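Excinuclease ABC, subunit A. (PDB 2VF7) binds DNA, zinc and adenine nucleotides as an ABC-type ATPase of the UvrA family, and probably takes part in recognising DNA damage for excision repair. Local coordinates at residues Thr56-Ala61 and Ala94-Gln99; Ser30-Arg35 and Ala447-Asp452; Glu492-Arg497 and Ala798-Leu803. The protein carries 1 engineered substitution. All coordinates share one frame; numbering follows the deposited sequence.

In the fold
Interactions 1 and 2 lie on one ATPase core, their centres about 16 Å apart and their nearest atoms about 5 Å apart without touching. Both reach the six-stranded mixed sheet that runs from strand 94-96 at one edge, through 402-406, 433-437, 38-42 and 449-453, to 464-468 at the other. Along the chain, interaction 1 is nested within the loop that interaction 2 closes across some 410 residues. Interaction 3 follows both, with its centre about 40 Å from interaction 1 and about 38 Å from interaction 2. Its segment 798-803 enters the second six-stranded sheet, of the same strand order, consistent with two ATPase cores in a single chain, each core binding its own ADP.

Interaction 1: residues Thr56-Ala61 and Ala94-Gln99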
loop_
_atom_site.group_PDB
_atom_site.type_symbol
_atom_site.label_atom_id
_atom_site.label_comp_id
_atom_site.label_asym_id
_atom_site.label_seq_id
_atom_site.Cartn_x
_atom_site.Cartn_y
_atom_site.Cartn_z
ATOM N N THR A 56 -18.102 -0.505 11.650
ATOM C CA THR A 56 -18.239 -1.959 11.731
ATOM C C THR A 56 -18.251 -2.600 10.337
ATOM O O THR A 56 -17.352 -3.377 10.005
ATOM C CB THR A 56 -19.503 -2.336 12.541
ATOM O OG1 THR A 56 -19.364 -1.842 13.875
ATOM C CG2 THR A 56 -19.695 -3.833 12.603
ATOM N N LEU A 57 -19.245 -2.250 9.521
ATOM C CA LEU A 57 -19.462 -2.939 8.228
ATOM C C LEU A 57 -18.375 -2.632 7.213
ATOM O O LEU A 57 -17.663 -3.540 6.778
ATOM C CB LEU A 57 -20.871 -2.671 7.669
ATOM C CG LEU A 57 -22.013 -3.500 8.277
ATOM C CD1 LEU A 57 -23.379 -2.899 8.010
ATOM C CD2 LEU A 57 -21.999 -4.897 7.724
ATOM N N TYR A 58 -18.226 -1.360 6.850
ATOM C CA TYR A 58 -17.157 -0.957 5.944
ATOM C C TYR A 58 -15.787 -1.409 6.448
ATOM O O TYR A 58 -15.027 -2.052 5.717
ATOM C CB TYR A 58 -17.203 0.567 5.688
ATOM C CG TYR A 58 -15.965 1.137 5.038
ATOM C CD1 TYR A 58 -15.701 0.927 3.680
ATOM C CD2 TYR A 58 -15.054 1.904 5.777
ATOM C CE1 TYR A 58 -14.560 1.448 3.080
ATOM C CE2 TYR A 58 -13.892 2.433 5.182
ATOM C CZ TYR A 58 -13.663 2.194 3.829
ATOM O OH TYR A 58 -12.535 2.710 3.222
ATOM N N ALA A 59 -15.492 -1.115 7.709
ATOM C CA ALA A 59 -14.182 -1.393 8.293
ATOM C C ALA A 59 -13.772 -2.874 8.332
ATOM O O ALA A 59 -12.612 -3.206 8.046
ATOM C CB ALA A 59 -14.073 -0.770 9.669
ATOM N N GLU A 60 -14.689 -3.760 8.698
ATOM C CA GLU A 60 -14.395 -5.204 8.654
ATOM C C GLU A 60 -14.233 -5.700 7.202
ATOM O O GLU A 60 -13.305 -6.430 6.891
ATOM C CB GLU A 60 -15.464 -5.990 9.429
ATOM C CG GLU A 60 -15.294 -7.519 9.481
ATOM C CD GLU A 60 -14.157 -7.988 10.384
ATOM O OE1 GLU A 60 -13.543 -7.146 11.080
ATOM O OE2 GLU A 60 -13.868 -9.206 10.377
ATOM N N ALA A 61 -15.113 -5.267 6.310
ATOM C CA ALA A 61 -15.001 -5.595 4.884
ATOM C C ALA A 61 -13.675 -5.193 4.234
ATOM O O ALA A 61 -13.185 -5.907 3.357
ATOM C CB ALA A 61 -16.160 -4.996 4.112
ATOM N N ALA A 94 -15.836 -3.590 0.039
ATOM C CA ALA A 94 -16.515 -2.311 0.215
ATOM C C ALA A 94 -15.686 -1.102 -0.211
ATOM O O ALA A 94 -14.482 -1.062 0.019
ATOM C CB ALA A 94 -16.969 -2.155 1.670
ATOM N N VAL A 95 -16.367 -0.110 -0.794
ATOM C CA VAL A 95 -15.808 1.203 -1.139
ATOM C C VAL A 95 -16.576 2.301 -0.380
ATOM O O VAL A 95 -17.790 2.356 -0.458
ATOM C CB VAL A 95 -15.923 1.470 -2.673
ATOM C CG1 VAL A 95 -15.175 2.733 -3.062
ATOM C CG2 VAL A 95 -15.400 0.270 -3.478
ATOM N N ALA A 96 -15.876 3.150 0.375
ATOM C CA ALA A 96 -16.508 4.325 0.975
ATOM C C ALA A 96 -16.380 5.508 0.019
ATOM O O ALA A 96 -15.269 5.842 -0.416
ATOM C CB ALA A 96 -15.898 4.666 2.336
ATOM N N LEU A 97 -17.522 6.112 -0.313
ATOM C CA LEU A 97 -17.545 7.319 -1.151
ATOM C C LEU A 97 -17.287 8.634 -0.394
ATOM O O LEU A 97 -17.335 9.714 -0.982
ATOM C CB LEU A 97 -18.821 7.379 -1.999
ATOM C CG LEU A 97 -18.911 6.198 -2.991
ATOM C CD1 LEU A 97 -20.180 6.266 -3.793
ATOM C CD2 LEU A 97 -17.679 6.123 -3.911
ATOM N N GLN A 98 -16.990 8.517 0.907
ATOM C CA GLN A 98 -16.497 9.627 1.726
ATOM C C GLN A 98 -15.224 9.234 2.445
ATOM O O GLN A 98 -15.038 8.073 2.813
ATOM C CB GLN A 98 -17.553 10.077 2.737
ATOM C CG GLN A 98 -17.136 11.285 3.589
ATOM C CD GLN A 98 -18.189 12.362 3.623
ATOM O OE1 GLN A 98 -18.860 12.535 4.631
ATOM N NE2 GLN A 98 -18.355 13.087 2.508
ATOM N N GLN A 99 -14.351 10.212 2.653
ATOM C CA GLN A 99 -13.117 10.007 3.394
ATOM C C GLN A 99 -13.366 9.962 4.910
ATOM O O GLN A 99 -14.349 10.518 5.415
ATOM C CB GLN A 99 -12.151 11.141 3.057
ATOM C CG GLN A 99 -10.702 10.737 2.881
ATOM C CD GLN A 99 -9.842 11.939 2.514
ATOM O OE1 GLN A 99 -9.541 12.785 3.367
ATOM N NE2 GLN A 99 -9.455 12.033 1.232
#
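Y58, on helix 49-69, lays its phenol ring against A94 and A96 of the short strand 94-96. The axes of 56-61 and 94-96 pass 8.2 Å apart, and their N-to-C directions diverge by 122°. With CG anti to the backbone N (chi1 166°), the ring swings off the flank of the helix and across the strand. The methyl of A96 sits over one ring face in a CH-pi contact: CB is 3.8 Å from the centroid and 22° off the ring normal, displaced toward CE1 and CZ. The same CE1 comes to 3.5 Å from A96 N, bringing the ring close to the backbone as well as to the methyl. A94 meets the ring obliquely, its CB 3.9 Å from CD1 of Y58.

One turn further along the helix, A61 extends the apolar patch, its CB 3.8 Å from A94 CB. These two residues also have the nearest backbones of the contact, their CA atoms 5.9 Å apart. Small methyl groups let helix and strand come together here, while the flat ring of Y58 bridges the wider gap toward A96. No hydrogen bond crosses between the two segments, so van der Waals packing and the CH-pi contact carry the join. V95 points away from the helix, packs on Y403 and on S68 of the second subunit, and is tied by its backbone to V402 and V404 of the adjoining strand 402-406. The Y58 side chain also rests on V404, and lies about 10 Å from the bound ADP. Helix 49-69 opens with the ADP-binding residues K49, S50 and S51, making this the packing of the helix after a Walker A P-loop against an edge strand of the ABC ATPase sheet.

Interaction 2: residues Ser30-Arg35 and Ala447-Asp452; sequences SVKVPR and ADWLVD
Strand 30-34 runs roughly antiparallel over strand 449-452, the two at 154° and 7.9 Å between axes, with P34 and W449 having the nearest CA atoms at 7.5 Å. At this spacing the strands are layered face to face, each in its own sheet, and side chains fill most of the gap. P34 presents its CD-CG edge to the indole face: CD lies 3.3 Å from the centroid of the five-membered ring of W449 and 9° off the normal, a close CH-pi contact almost straight above the face. The neighbouring P34 CG leans back toward the root of the side chain, 3.7 Å from W449 CB. The tryptophan takes chi1 -171°, CG anti to N, which lays its rings under CD and CG of P34 and on toward K32, whose CE comes to 4.2 Å from W449 CH2.

V451 uses both branches: CG2 abuts V33 CG1 at 3.6 Å, while CG1 reaches V31 CG2 at 4.1 Å. V33 CG1 also borders the pyrrole side of W449. The indole N-H is engaged outside the two strands: W449 NE1 hydrogen-bonds to S467 OG, a hydroxyl that K32 O also meets by a hydrogen bond. F15 meets W449 edge to face and forms a cation-pi pair with K32. An alanine in place of W449 takes away the aromatic face under P34 CD, which would probably open a gap between the sheets and leave S467 without its indole partner. The interface therefore depends mainly on apolar shape and on C-H groups over an electron-rich ring, while the indole N-H and K32 O are both met by the S467 hydroxyl of the edge strand 464-468.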
loop_
_atom_site.group_PDB
_atom_site.type_symbol
_atom_site.label_atom_id
_atom_site.label_comp_id
_atom_site.label_asym_id
_atom_site.label_seq_id
_atom_site.Cartn_x
_atom_site.Cartn_y
_atom_site.Cartn_z
ATOM N N SER A 30 -27.217 -7.658 17.070
ATOM C CA SER A 30 -27.324 -8.518 15.896
ATOM C C SER A 30 -28.264 -7.851 14.908
ATOM O O SER A 30 -29.338 -7.405 15.287
ATOM C CB SER A 30 -27.897 -9.885 16.267
ATOM O OG SER A 30 -27.028 -10.585 17.115
ATOM N N VAL A 31 -27.853 -7.773 13.650
ATOM C CA VAL A 31 -28.718 -7.260 12.603
ATOM C C VAL A 31 -28.425 -7.984 11.293
ATOM O O VAL A 31 -27.332 -8.489 11.094
ATOM C CB VAL A 31 -28.603 -5.700 12.454
ATOM C CG1 VAL A 31 -27.289 -5.291 11.839
ATOM C CG2 VAL A 31 -29.738 -5.155 11.635
ATOM N N LYS A 32 -29.420 -8.056 10.419
ATOM C CA LYS A 32 -29.232 -8.551 9.057
ATOM C C LYS A 32 -29.693 -7.488 8.057
ATOM O O LYS A 32 -30.652 -6.759 8.315
ATOM C CB LYS A 32 -29.990 -9.864 8.834
ATOM C CG LYS A 32 -31.446 -9.683 8.455
ATOM C CD LYS A 32 -32.231 -11.006 8.418
ATOM C CE LYS A 32 -33.696 -10.754 8.013
ATOM N NZ LYS A 32 -34.408 -11.990 7.594
ATOM N N VAL A 33 -29.000 -7.407 6.922
ATOM C CA VAL A 33 -29.348 -6.449 5.859
ATOM C C VAL A 33 -29.161 -7.068 4.470
ATOM O O VAL A 33 -28.147 -7.735 4.215
ATOM C CB VAL A 33 -28.554 -5.086 5.975
ATOM C CG1 VAL A 33 -28.762 -4.469 7.309
ATOM C CG2 VAL A 33 -27.084 -5.282 5.760
ATOM N N PRO A 34 -30.130 -6.831 3.563
ATOM C CA PRO A 34 -30.044 -7.404 2.223
ATOM C C PRO A 34 -28.882 -6.832 1.417
ATOM O O PRO A 34 -28.516 -5.661 1.572
ATOM C CB PRO A 34 -31.393 -7.040 1.596
ATOM C CG PRO A 34 -31.891 -5.900 2.354
ATOM C CD PRO A 34 -31.353 -6.026 3.736
ATOM N N ARG A 35 -28.278 -7.667 0.587
ATOM C CA ARG A 35 -27.281 -7.172 -0.342
ATOM C C ARG A 35 -28.055 -6.945 -1.631
ATOM O O ARG A 35 -29.197 -7.416 -1.736
ATOM C CB ARG A 35 -26.056 -8.123 -0.444
ATOM C CG ARG A 35 -26.114 -9.201 -1.511
ATOM C CD ARG A 35 -24.790 -10.026 -1.604
ATOM N NE ARG A 35 -24.414 -10.561 -0.299
ATOM C CZ ARG A 35 -24.930 -11.660 0.242
ATOM N NH1 ARG A 35 -25.828 -12.369 -0.412
ATOM N NH2 ARG A 35 -24.544 -12.047 1.448
ATOM N N ALA A 447 -36.222 3.786 0.092
ATOM C CA ALA A 447 -35.264 2.728 0.325
ATOM C C ALA A 447 -35.905 1.334 0.334
ATOM O O ALA A 447 -37.055 1.181 0.741
ATOM C CB ALA A 447 -34.521 2.989 1.636
ATOM N N ASP A 448 -35.140 0.331 -0.109
ATOM C CA ASP A 448 -35.581 -1.060 -0.136
ATOM C C ASP A 448 -35.704 -1.599 1.297
ATOM O O ASP A 448 -36.626 -2.350 1.612
ATOM C CB ASP A 448 -34.600 -1.924 -0.948
ATOM C CG ASP A 448 -34.567 -1.559 -2.450
ATOM O OD1 ASP A 448 -33.461 -1.423 -3.034
ATOM O OD2 ASP A 448 -35.642 -1.429 -3.053
ATOM N N TRP A 449 -34.771 -1.198 2.154
ATOM C CA TRP A 449 -34.674 -1.693 3.521
ATOM C C TRP A 449 -34.154 -0.550 4.404
ATOM O O TRP A 449 -33.460 0.363 3.923
ATOM C CB TRP A 449 -33.693 -2.866 3.531
ATOM C CG TRP A 449 -33.562 -3.708 4.789
ATOM C CD1 TRP A 449 -32.680 -3.512 5.808
ATOM C CD2 TRP A 449 -34.257 -4.931 5.094
ATOM N NE1 TRP A 449 -32.808 -4.502 6.749
ATOM C CE2 TRP A 449 -33.761 -5.395 6.329
ATOM C CE3 TRP A 449 -35.262 -5.665 4.451
ATOM C CZ2 TRP A 449 -34.241 -6.547 6.944
ATOM C CZ3 TRP A 449 -35.744 -6.810 5.064
ATOM C CH2 TRP A 449 -35.235 -7.237 6.305
ATOM N N LEU A 450 -34.495 -0.588 5.692
ATOM C CA LEU A 450 -33.946 0.399 6.606
ATOM C C LEU A 450 -33.584 -0.141 7.979
ATOM O O LEU A 450 -34.257 -0.999 8.512
ATOM C CB LEU A 450 -34.852 1.639 6.674
ATOM C CG LEU A 450 -35.846 1.901 7.782
ATOM C CD1 LEU A 450 -35.140 2.316 9.076
ATOM C CD2 LEU A 450 -36.776 3.001 7.303
ATOM N N VAL A 451 -32.487 0.364 8.528
ATOM C CA VAL A 451 -32.034 0.014 9.874
ATOM C C VAL A 451 -32.102 1.245 10.794
ATOM O O VAL A 451 -31.308 2.184 10.641
ATOM C CB VAL A 451 -30.589 -0.519 9.856
ATOM C CG1 VAL A 451 -30.238 -1.138 11.192
ATOM C CG2 VAL A 451 -30.375 -1.525 8.698
ATOM N N ASP A 452 -33.048 1.232 11.738
ATOM C CA ASP A 452 -33.223 2.351 12.679
ATOM C C ASP A 452 -32.536 2.045 14.000
ATOM O O ASP A 452 -32.842 1.048 14.668
ATOM C CB ASP A 452 -34.710 2.703 12.900
ATOM C CG ASP A 452 -34.912 4.138 13.402
ATOM O OD1 ASP A 452 -35.584 4.329 14.451
ATOM O OD2 ASP A 452 -34.413 5.088 12.745
#

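Interaction 3: residues Glu492-Arg497 and Ala798-Leu803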
loop_
_atom_site.group_PDB
_atom_site.type_symbol
_atom_site.label_atom_id
_atom_site.label_comp_id
_atom_site.label_asym_id
_atom_site.label_seq_id
_atom_site.Cartn_x
_atom_site.Cartn_y
_atom_site.Cartn_z
ATOM N N GLU A 492 -45.604 23.322 16.096
ATOM C CA GLU A 492 -46.644 24.149 15.480
ATOM C C GLU A 492 -46.111 25.514 15.016
ATOM O O GLU A 492 -45.072 25.960 15.506
ATOM C CB GLU A 492 -47.877 24.256 16.392
ATOM C CG GLU A 492 -48.785 22.994 16.384
ATOM C CD GLU A 492 -49.540 22.763 15.054
ATOM O OE1 GLU A 492 -48.898 22.417 14.031
ATOM O OE2 GLU A 492 -50.787 22.902 15.043
ATOM N N PRO A 493 -46.808 26.162 14.053
ATOM C CA PRO A 493 -46.276 27.269 13.234
ATOM C C PRO A 493 -45.489 28.383 13.948
ATOM O O PRO A 493 -45.563 28.533 15.172
ATOM C CB PRO A 493 -47.529 27.840 12.569
ATOM C CG PRO A 493 -48.427 26.682 12.453
ATOM C CD PRO A 493 -48.200 25.848 13.677
ATOM N N HIS A 494 -44.746 29.151 13.152
ATOM C CA HIS A 494 -43.903 30.241 13.641
ATOM C C HIS A 494 -44.317 31.590 13.036
ATOM O O HIS A 494 -44.318 31.744 11.808
ATOM C CB HIS A 494 -42.429 29.944 13.325
ATOM C CG HIS A 494 -41.517 31.110 13.548
ATOM N ND1 HIS A 494 -40.996 31.421 14.788
ATOM C CD2 HIS A 494 -41.043 32.047 12.694
ATOM C CE1 HIS A 494 -40.237 32.498 14.685
ATOM N NE2 HIS A 494 -40.248 32.897 13.424
ATOM N N THR A 495 -44.662 32.555 13.896
ATOM C CA THR A 495 -45.012 33.908 13.446
ATOM C C THR A 495 -43.740 34.727 13.192
ATOM O O THR A 495 -42.888 34.839 14.081
ATOM C CB THR A 495 -45.939 34.654 14.459
ATOM O OG1 THR A 495 -46.945 33.760 14.949
ATOM C CG2 THR A 495 -46.625 35.864 13.805
ATOM N N PRO A 496 -43.596 35.283 11.972
ATOM C CA PRO A 496 -42.412 36.072 11.640
ATOM C C PRO A 496 -42.269 37.326 12.501
ATOM O O PRO A 496 -43.231 38.074 12.700
ATOM C CB PRO A 496 -42.644 36.456 10.171
ATOM C CG PRO A 496 -43.620 35.479 9.668
ATOM C CD PRO A 496 -44.511 35.185 10.825
ATOM N N ARG A 497 -41.064 37.529 13.015
ATOM C CA ARG A 497 -40.752 38.710 13.799
ATOM C C ARG A 497 -40.391 39.870 12.883
ATOM O O ARG A 497 -39.827 39.669 11.808
ATOM C CB ARG A 497 -39.594 38.420 14.744
ATOM C CG ARG A 497 -39.859 37.316 15.741
ATOM C CD ARG A 497 -38.627 37.132 16.593
ATOM N NE ARG A 497 -38.766 36.024 17.529
ATOM C CZ ARG A 497 -38.416 34.766 17.270
ATOM N NH1 ARG A 497 -37.894 34.425 16.093
ATOM N NH2 ARG A 497 -38.598 33.845 18.201
ATOM N N ALA A 798 -39.520 27.953 9.587
ATOM C CA ALA A 798 -39.560 28.662 10.871
ATOM C C ALA A 798 -38.641 29.892 10.930
ATOM O O ALA A 798 -38.400 30.445 12.005
ATOM C CB ALA A 798 -39.270 27.715 12.014
ATOM N N SER A 799 -38.148 30.336 9.774
ATOM C CA SER A 799 -37.442 31.616 9.673
ATOM C C SER A 799 -38.417 32.771 9.847
ATOM O O SER A 799 -39.626 32.547 9.948
ATOM C CB SER A 799 -36.765 31.724 8.317
ATOM O OG SER A 799 -35.862 30.652 8.166
ATOM N N ASP A 800 -37.887 33.998 9.890
ATOM C CA ASP A 800 -38.703 35.232 9.875
ATOM C C ASP A 800 -38.720 35.903 8.495
ATOM O O ASP A 800 -39.642 36.664 8.182
ATOM C CB ASP A 800 -38.191 36.228 10.914
ATOM C CG ASP A 800 -38.188 35.662 12.319
ATOM O OD1 ASP A 800 -39.294 35.409 12.834
ATOM O OD2 ASP A 800 -37.097 35.471 12.911
ATOM N N TRP A 801 -37.684 35.621 7.698
ATOM C CA TRP A 801 -37.511 36.135 6.332
ATOM C C TRP A 801 -36.805 35.073 5.462
ATOM O O TRP A 801 -36.206 34.140 6.008
ATOM C CB TRP A 801 -36.701 37.431 6.374
ATOM C CG TRP A 801 -36.741 38.246 5.114
ATOM C CD1 TRP A 801 -35.789 38.277 4.139
ATOM C CD2 TRP A 801 -37.776 39.151 4.694
ATOM N NE1 TRP A 801 -36.153 39.130 3.144
ATOM C CE2 TRP A 801 -37.371 39.692 3.453
ATOM C CE3 TRP A 801 -39.001 39.564 5.249
ATOM C CZ2 TRP A 801 -38.156 40.621 2.742
ATOM C CZ3 TRP A 801 -39.779 40.495 4.545
ATOM C CH2 TRP A 801 -39.355 41.002 3.302
ATOM N N VAL A 802 -36.895 35.189 4.131
ATOM C CA VAL A 802 -36.279 34.221 3.192
ATOM C C VAL A 802 -35.754 34.893 1.918
ATOM O O VAL A 802 -36.425 35.743 1.340
ATOM C CB VAL A 802 -37.248 33.053 2.783
ATOM C CG1 VAL A 802 -36.595 32.135 1.753
ATOM C CG2 VAL A 802 -37.709 32.235 3.991
ATOM N N LEU A 803 -34.557 34.495 1.491
ATOM C CA LEU A 803 -33.947 34.965 0.241
ATOM C C LEU A 803 -33.714 33.809 -0.735
ATOM O O LEU A 803 -32.803 32.997 -0.553
ATOM C CB LEU A 803 -32.614 35.676 0.522
ATOM C CG LEU A 803 -32.529 37.205 0.658
ATOM C CD1 LEU A 803 -33.351 37.739 1.814
ATOM C CD2 LEU A 803 -31.081 37.598 0.860
#
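The lead-in to strand 801-805, an inner strand of the second ATPase sheet, meets the linker segment 492-497 through a His-carboxylate hydrogen bond between H494 and D800. H494 NE2 donates to D800 OD1 at 2.8 Å, with an N-H...O angle of 159° and the acceptor near the imidazole plane. R497 N gives a second bond to D800 OD1, also 2.8 Å long and straighter at 167°. The two donors grip the oxygen from opposite faces of the carboxylate, each well out of its plane.

The other oxygen, OD2, lies at the edge of the R497 guanidinium in a weak, long salt bridge, 3.4 Å from NH1, and accepts a further hydrogen bond from M525 N. D800 thus bonds both to the linker and to strand 525-529, the parallel neighbour of 801-805 that leads into the P-loop of this ABC ATPase core. Its negative charge would probably favour a protonated H494.

CG of H494 stands anti to N (chi1 169°), which carries the ring across the loop 798-800. There A798 O sits over one face, 3.2 Å above the ring plane, while S799 O lies at the edge, 3.1 Å from CD2 of H494. At the base of the side chain, H494 CB touches A798 CB at 4.1 Å, and P496 CB rests 3.6 Å from D800 O.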